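Local coordinates for SUBA (Escherichia coli, PDB 2IY9), which cleaves the host endoplasmic reticulum chaperone BiP as the subtilisin-like serine protease subunit of an AB5 toxin, at residues V46-F57 with Y107-I118. Sequence-based numbering, arbitrary orientation.
Sequences VVVSVVDSGVAF and YPHALISSRRVI
The ring of F57 meets I112 at its edge, with CE1 of F57 3.8 Å from CB of I112 and near the ring plane, while CG1 of V55 sits over the centre of one ring face. The Y107 ring carries CB of H109 on one face, offset toward the rim, and receives CB of V46 at its edge. The R115 guanidinium has OG of S49 at its edge; CD of R115 approaches that oxygen to 3.4 Å, and the carboxylate of E144 forms a salt bridge with NE of R115 and a hydrogen bond with OG of S49. Strands 47-52 and 111-116 run parallel as neighbours in the central sheet of the subtilase fold. Seven backbone hydrogen bonds join the two segments, from L111 N to V46 O (2.8 Å) to V117 N to D52 O (2.8 Å), the last nearly straight at its carbonyl. V48, V50, I112 and S114 lie on one face of the sheet, where CG2 of V50 touches CG2 of I112 at 3.9 Å; with CG2 anti to the backbone N and CG1 beside it (chi1 -64°), I112 offers this methyl to both V50 and the F57 ring. CG1 of V51, on the opposite face, meets CG1 of V117, just past the end of strand 111-116, at 3.7 Å. Beyond D52 the chain turns back over S114, and one water donates to V50 O, accepts from G54 N and also bonds OG of S114. R116 stretches along S53, its CD 3.4 Å from S53 O, and its NE donates to I118 O from above the carbonyl plane; NH1 of R116 forms a salt bridge with D74. D52 N donates to R115 O and D52 O accepts from V117 N; bonds on both sides of the residue would help fix the backbone from which its carboxylate, probably part of the charge relay with H89 and S272, projects.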
ATOM      1  N   VAL A  46      -9.539 -11.509  -5.681  1.00 26.23           N
ATOM      2  CA  VAL A  46      -8.383 -10.636  -5.598  1.00 25.08           C
ATOM      3  C   VAL A  46      -7.841 -10.770  -4.198  1.00 24.30           C
ATOM      4  O   VAL A  46      -8.566 -10.539  -3.235  1.00 24.77           O
ATOM      5  CB  VAL A  46      -8.767  -9.154  -5.853  1.00 25.06           C
ATOM      6  CG1 VAL A  46      -7.568  -8.231  -5.619  1.00 25.02           C
ATOM      7  CG2 VAL A  46      -9.297  -8.968  -7.268  1.00 25.31           C
ATOM      8  N   VAL A  47      -6.570 -11.149  -4.099  1.00 23.43           N
ATOM      9  CA  VAL A  47      -5.883 -11.286  -2.824  1.00 22.61           C
ATOM     10  C   VAL A  47      -4.793 -10.222  -2.765  1.00 22.31           C
ATOM     11  O   VAL A  47      -3.895 -10.188  -3.609  1.00 22.55           O
ATOM     12  CB  VAL A  47      -5.239 -12.688  -2.663  1.00 22.53           C
ATOM     13  CG1 VAL A  47      -4.542 -12.806  -1.317  1.00 23.42           C
ATOM     14  CG2 VAL A  47      -6.278 -13.804  -2.836  1.00 22.67           C
ATOM     15  N   VAL A  48      -4.877  -9.354  -1.765  1.00 22.41           N
ATOM     16  CA  VAL A  48      -3.845  -8.356  -1.550  1.00 21.85           C
ATOM     17  C   VAL A  48      -2.833  -8.905  -0.548  1.00 22.20           C
ATOM     18  O   VAL A  48      -3.197  -9.436   0.510  1.00 22.05           O
ATOM     19  CB  VAL A  48      -4.442  -7.026  -1.035  1.00 21.32           C
ATOM     20  CG1 VAL A  48      -3.332  -6.001  -0.735  1.00 20.82           C
ATOM     21  CG2 VAL A  48      -5.447  -6.461  -2.049  1.00 21.75           C
ATOM     22  N   SER A  49      -1.557  -8.793  -0.899  1.00 22.58           N
ATOM     23  CA  SER A  49      -0.498  -9.216  -0.001  1.00 23.44           C
ATOM     24  C   SER A  49      -0.282  -8.133   1.068  1.00 23.26           C
ATOM     25  O   SER A  49      -0.152  -6.952   0.747  1.00 23.03           O
ATOM     26  CB  SER A  49       0.773  -9.493  -0.812  1.00 23.85           C
ATOM     27  OG  SER A  49       1.754 -10.123   0.002  1.00 29.26           O
ATOM     28  N   VAL A  50      -0.293  -8.526   2.337  1.00 22.99           N
ATOM     29  CA  VAL A  50      -0.014  -7.577   3.413  1.00 22.98           C
ATOM     30  C   VAL A  50       1.298  -7.982   4.081  1.00 22.94           C
ATOM     31  O   VAL A  50       1.338  -8.914   4.905  1.00 23.25           O
ATOM     32  CB  VAL A  50      -1.185  -7.434   4.414  1.00 23.05           C
ATOM     33  CG1 VAL A  50      -0.764  -6.615   5.649  1.00 22.59           C
ATOM     34  CG2 VAL A  50      -2.363  -6.768   3.740  1.00 22.10           C
ATOM     35  N   VAL A  51       2.368  -7.294   3.673  1.00 22.39           N
ATOM     36  CA  VAL A  51       3.725  -7.577   4.143  1.00 22.56           C
ATOM     37  C   VAL A  51       3.942  -6.635   5.329  1.00 22.54           C
ATOM     38  O   VAL A  51       4.087  -5.404   5.174  1.00 21.66           O
ATOM     39  CB  VAL A  51       4.777  -7.390   3.019  1.00 22.66           C
ATOM     40  CG1 VAL A  51       6.174  -7.827   3.499  1.00 24.08           C
ATOM     41  CG2 VAL A  51       4.372  -8.189   1.765  1.00 22.02           C
ATOM     42  N   ASP A  52       3.913  -7.214   6.526  1.00 22.34           N
ATOM     43  CA  ASP A  52       3.713  -6.408   7.725  1.00 23.19           C
ATOM     44  C   ASP A  52       3.982  -7.214   8.992  1.00 23.18           C
ATOM     45  O   ASP A  52       4.765  -8.166   8.971  1.00 23.39           O
ATOM     46  CB  ASP A  52       2.279  -5.843   7.702  1.00 22.98           C
ATOM     47  CG  ASP A  52       2.187  -4.450   8.294  1.00 24.94           C
ATOM     48  OD1 ASP A  52       2.445  -4.318   9.516  1.00 25.29           O
ATOM     49  OD2 ASP A  52       1.853  -3.496   7.543  1.00 25.27           O
ATOM     50  N   SER A  53       3.335  -6.832  10.094  1.00 24.06           N
ATOM     51  CA  SER A  53       3.632  -7.405  11.405  1.00 24.13           C
ATOM     52  C   SER A  53       2.732  -8.597  11.774  1.00 24.86           C
ATOM     53  O   SER A  53       2.751  -9.060  12.914  1.00 24.85           O
ATOM     54  CB  SER A  53       3.515  -6.314  12.467  1.00 24.18           C
ATOM     55  OG  SER A  53       2.168  -5.891  12.613  1.00 23.14           O
ATOM     56  N   GLY A  54       1.950  -9.085  10.806  1.00 25.03           N
ATOM     57  CA  GLY A  54       1.026 -10.205  11.034  1.00 25.39           C
ATOM     58  C   GLY A  54      -0.409  -9.723  11.162  1.00 25.27           C
ATOM     59  O   GLY A  54      -0.664  -8.593  11.599  1.00 25.66           O
ATOM     60  N   VAL A  55      -1.355 -10.580  10.774  1.00 25.12           N
ATOM     61  CA  VAL A  55      -2.754 -10.175  10.707  1.00 24.19           C
ATOM     62  C   VAL A  55      -3.622 -11.082  11.582  1.00 23.98           C
ATOM     63  O   VAL A  55      -3.512 -12.305  11.527  1.00 24.06           O
ATOM     64  CB  VAL A  55      -3.270 -10.169   9.250  1.00 24.18           C
ATOM     65  CG1 VAL A  55      -4.795  -9.908   9.202  1.00 23.73           C
ATOM     66  CG2 VAL A  55      -2.515  -9.140   8.415  1.00 23.72           C
ATOM     67  N   ALA A  56      -4.456 -10.451  12.399  1.00 24.39           N
ATOM     68  CA  ALA A  56      -5.461 -11.124  13.208  1.00 24.56           C
ATOM     69  C   ALA A  56      -6.764 -11.118  12.425  1.00 24.72           C
ATOM     70  O   ALA A  56      -7.393 -10.061  12.243  1.00 24.48           O
ATOM     71  CB  ALA A  56      -5.641 -10.400  14.526  1.00 24.83           C
ATOM     72  N   PHE A  57      -7.167 -12.294  11.956  1.00 24.86           N
ATOM     73  CA  PHE A  57      -8.375 -12.412  11.134  1.00 25.24           C
ATOM     74  C   PHE A  57      -9.615 -12.526  12.022  1.00 25.74           C
ATOM     75  O   PHE A  57     -10.215 -13.596  12.157  1.00 25.33           O
ATOM     76  CB  PHE A  57      -8.239 -13.547  10.113  1.00 25.07           C
ATOM     77  CG  PHE A  57      -7.207 -13.271   9.056  1.00 25.35           C
ATOM     78  CD1 PHE A  57      -7.509 -12.459   7.964  1.00 24.37           C
ATOM     79  CD2 PHE A  57      -5.922 -13.799   9.163  1.00 25.50           C
ATOM     80  CE1 PHE A  57      -6.540 -12.190   6.984  1.00 25.37           C
ATOM     81  CE2 PHE A  57      -4.942 -13.534   8.182  1.00 25.62           C
ATOM     82  CZ  PHE A  57      -5.260 -12.739   7.093  1.00 24.22           C
ATOM     83  N   TYR A 107     -11.897  -2.150  -0.532  1.00 24.37           N
ATOM     84  CA  TYR A 107     -12.441  -3.203  -1.400  1.00 24.74           C
ATOM     85  C   TYR A 107     -12.735  -4.451  -0.555  1.00 24.78           C
ATOM     86  O   TYR A 107     -11.913  -5.367  -0.464  1.00 24.16           O
ATOM     87  CB  TYR A 107     -11.514  -3.502  -2.597  1.00 25.11           C
ATOM     88  CG  TYR A 107     -12.157  -4.400  -3.655  1.00 25.71           C
ATOM     89  CD1 TYR A 107     -13.389  -4.063  -4.230  1.00 25.97           C
ATOM     90  CD2 TYR A 107     -11.534  -5.576  -4.080  1.00 25.10           C
ATOM     91  CE1 TYR A 107     -13.999  -4.877  -5.190  1.00 25.63           C
ATOM     92  CE2 TYR A 107     -12.136  -6.408  -5.040  1.00 25.23           C
ATOM     93  CZ  TYR A 107     -13.367  -6.049  -5.583  1.00 25.26           C
ATOM     94  OH  TYR A 107     -13.964  -6.847  -6.522  1.00 26.95           O
ATOM     95  N   PRO A 108     -13.912  -4.475   0.099  1.00 25.12           N
ATOM     96  CA  PRO A 108     -14.233  -5.566   1.022  1.00 25.36           C
ATOM     97  C   PRO A 108     -14.370  -6.953   0.382  1.00 25.57           C
ATOM     98  O   PRO A 108     -14.389  -7.944   1.107  1.00 25.91           O
ATOM     99  CB  PRO A 108     -15.553  -5.117   1.663  1.00 25.55           C
ATOM    100  CG  PRO A 108     -16.126  -4.139   0.727  1.00 25.55           C
ATOM    101  CD  PRO A 108     -14.977  -3.453   0.065  1.00 24.95           C
ATOM    102  N   HIS A 109     -14.468  -7.017  -0.945  1.00 25.40           N
ATOM    103  CA  HIS A 109     -14.463  -8.300  -1.659  1.00 25.74           C
ATOM    104  C   HIS A 109     -13.088  -8.960  -1.703  1.00 25.00           C
ATOM    105  O   HIS A 109     -12.990 -10.160  -1.968  1.00 25.16           O
ATOM    106  CB  HIS A 109     -14.976  -8.134  -3.092  1.00 26.32           C
ATOM    107  CG  HIS A 109     -16.381  -7.638  -3.173  1.00 29.67           C
ATOM    108  ND1 HIS A 109     -16.778  -6.669  -4.074  1.00 34.37           N
ATOM    109  CD2 HIS A 109     -17.486  -7.969  -2.465  1.00 32.24           C
ATOM    110  CE1 HIS A 109     -18.068  -6.429  -3.916  1.00 33.30           C
ATOM    111  NE2 HIS A 109     -18.520  -7.200  -2.944  1.00 33.97           N
ATOM    112  N   ALA A 110     -12.035  -8.171  -1.484  1.00 24.22           N
ATOM    113  CA  ALA A 110     -10.663  -8.697  -1.496  1.00 23.45           C
ATOM    114  C   ALA A 110     -10.399  -9.652  -0.346  1.00 23.12           C
ATOM    115  O   ALA A 110     -11.048  -9.591   0.691  1.00 23.40           O
ATOM    116  CB  ALA A 110      -9.638  -7.554  -1.470  1.00 23.19           C
ATOM    117  N   LEU A 111      -9.443 -10.547  -0.560  1.00 22.65           N
ATOM    118  CA  LEU A 111      -8.897 -11.376   0.494  1.00 21.96           C
ATOM    119  C   LEU A 111      -7.494 -10.882   0.811  1.00 22.03           C
ATOM    120  O   LEU A 111      -6.956 -10.036   0.095  1.00 21.69           O
ATOM    121  CB  LEU A 111      -8.866 -12.842   0.067  1.00 21.88           C
ATOM    122  CG  LEU A 111     -10.206 -13.490  -0.292  1.00 22.22           C
ATOM    123  CD1 LEU A 111      -9.989 -14.901  -0.858  1.00 22.92           C
ATOM    124  CD2 LEU A 111     -11.123 -13.540   0.898  1.00 22.34           C
ATOM    125  N   ILE A 112      -6.914 -11.412   1.887  1.00 21.79           N
ATOM    126  CA  ILE A 112      -5.638 -10.938   2.392  1.00 22.30           C
ATOM    127  C   ILE A 112      -4.679 -12.120   2.563  1.00 22.35           C
ATOM    128  O   ILE A 112      -5.038 -13.151   3.144  1.00 22.18           O
ATOM    129  CB  ILE A 112      -5.827 -10.220   3.772  1.00 22.46           C
ATOM    130  CG1 ILE A 112      -6.700  -8.952   3.627  1.00 22.72           C
ATOM    131  CG2 ILE A 112      -4.463  -9.948   4.469  1.00 22.99           C
ATOM    132  CD1 ILE A 112      -6.069  -7.819   2.790  1.00 21.60           C
ATOM    133  N   SER A 113      -3.468 -11.959   2.046  1.00 22.67           N
ATOM    134  CA  SER A 113      -2.375 -12.888   2.321  1.00 23.41           C
ATOM    135  C   SER A 113      -1.379 -12.181   3.228  1.00 23.97           C
ATOM    136  O   SER A 113      -0.682 -11.249   2.794  1.00 24.88           O
ATOM    137  CB  SER A 113      -1.699 -13.336   1.026  1.00 23.49           C
ATOM    138  OG  SER A 113      -0.606 -14.192   1.310  1.00 24.57           O
ATOM    139  N   SER A 114      -1.323 -12.623   4.483  1.00 23.67           N
ATOM    140  CA  SER A 114      -0.459 -12.007   5.476  1.00 23.69           C
ATOM    141  C   SER A 114       0.948 -12.588   5.413  1.00 24.07           C
ATOM    142  O   SER A 114       1.136 -13.810   5.451  1.00 24.25           O
ATOM    143  CB  SER A 114      -1.029 -12.167   6.875  1.00 23.39           C
ATOM    144  OG  SER A 114      -0.192 -11.523   7.813  1.00 24.04           O
ATOM    145  N   ARG A 115       1.931 -11.706   5.288  1.00 23.74           N
ATOM    146  CA  ARG A 115       3.316 -12.135   5.272  1.00 23.96           C
ATOM    147  C   ARG A 115       4.024 -11.384   6.382  1.00 23.91           C
ATOM    148  O   ARG A 115       4.370 -10.194   6.243  1.00 23.47           O
ATOM    149  CB  ARG A 115       3.935 -11.906   3.887  1.00 24.21           C
ATOM    150  CG  ARG A 115       3.284 -12.774   2.808  1.00 23.12           C
ATOM    151  CD  ARG A 115       3.787 -12.505   1.402  1.00 24.33           C
ATOM    152  NE  ARG A 115       3.197 -13.479   0.481  1.00 24.49           N
ATOM    153  CZ  ARG A 115       3.747 -14.653   0.180  1.00 25.00           C
ATOM    154  NH1 ARG A 115       4.916 -15.002   0.716  1.00 25.23           N
ATOM    155  NH2 ARG A 115       3.124 -15.480  -0.647  1.00 24.01           N
ATOM    156  N   ARG A 116       4.215 -12.071   7.507  1.00 24.01           N
ATOM    157  CA  ARG A 116       4.762 -11.402   8.682  1.00 24.23           C
ATOM    158  C   ARG A 116       6.279 -11.284   8.575  1.00 23.93           C
ATOM    159  O   ARG A 116       6.967 -12.294   8.454  1.00 23.74           O
ATOM    160  CB  ARG A 116       4.348 -12.089   9.984  1.00 24.76           C
ATOM    161  CG  ARG A 116       4.831 -11.297  11.206  1.00 25.40           C
ATOM    162  CD  ARG A 116       4.567 -11.962  12.558  1.00 25.60           C
ATOM    163  NE  ARG A 116       5.595 -11.498  13.496  1.00 27.51           N
ATOM    164  CZ  ARG A 116       5.990 -12.128  14.602  1.00 29.31           C
ATOM    165  NH1 ARG A 116       5.432 -13.272  14.997  1.00 29.01           N
ATOM    166  NH2 ARG A 116       6.956 -11.593  15.330  1.00 29.64           N
ATOM    167  N   VAL A 117       6.791 -10.051   8.632  1.00 23.76           N
ATOM    168  CA  VAL A 117       8.236  -9.801   8.466  1.00 24.52           C
ATOM    169  C   VAL A 117       8.901  -9.090   9.657  1.00 25.55           C
ATOM    170  O   VAL A 117      10.139  -8.983   9.714  1.00 25.07           O
ATOM    171  CB  VAL A 117       8.538  -9.018   7.158  1.00 24.00           C
ATOM    172  CG1 VAL A 117       8.151  -9.842   5.946  1.00 23.76           C
ATOM    173  CG2 VAL A 117       7.825  -7.669   7.149  1.00 24.46           C
ATOM    174  N   ILE A 118       8.063  -8.596  10.575  1.00 26.49           N
ATOM    175  CA  ILE A 118       8.471  -7.881  11.788  1.00 27.42           C
ATOM    176  C   ILE A 118       7.488  -8.235  12.922  1.00 28.26           C
ATOM    177  O   ILE A 118       6.390  -8.714  12.654  1.00 28.27           O
ATOM    178  CB  ILE A 118       8.535  -6.330  11.580  1.00 27.23           C
ATOM    179  CG1 ILE A 118       7.171  -5.757  11.146  1.00 27.38           C
ATOM    180  CG2 ILE A 118       9.664  -5.949  10.599  1.00 27.27           C
ATOM    181  CD1 ILE A 118       7.140  -4.230  10.947  1.00 27.93           C
TER
HETATM  182  O   HOH W   1     -11.917 -11.329  -4.104  1.00 29.65           O
HETATM  183  O   HOH W   2       1.354  -9.150   7.861  1.00 22.76           O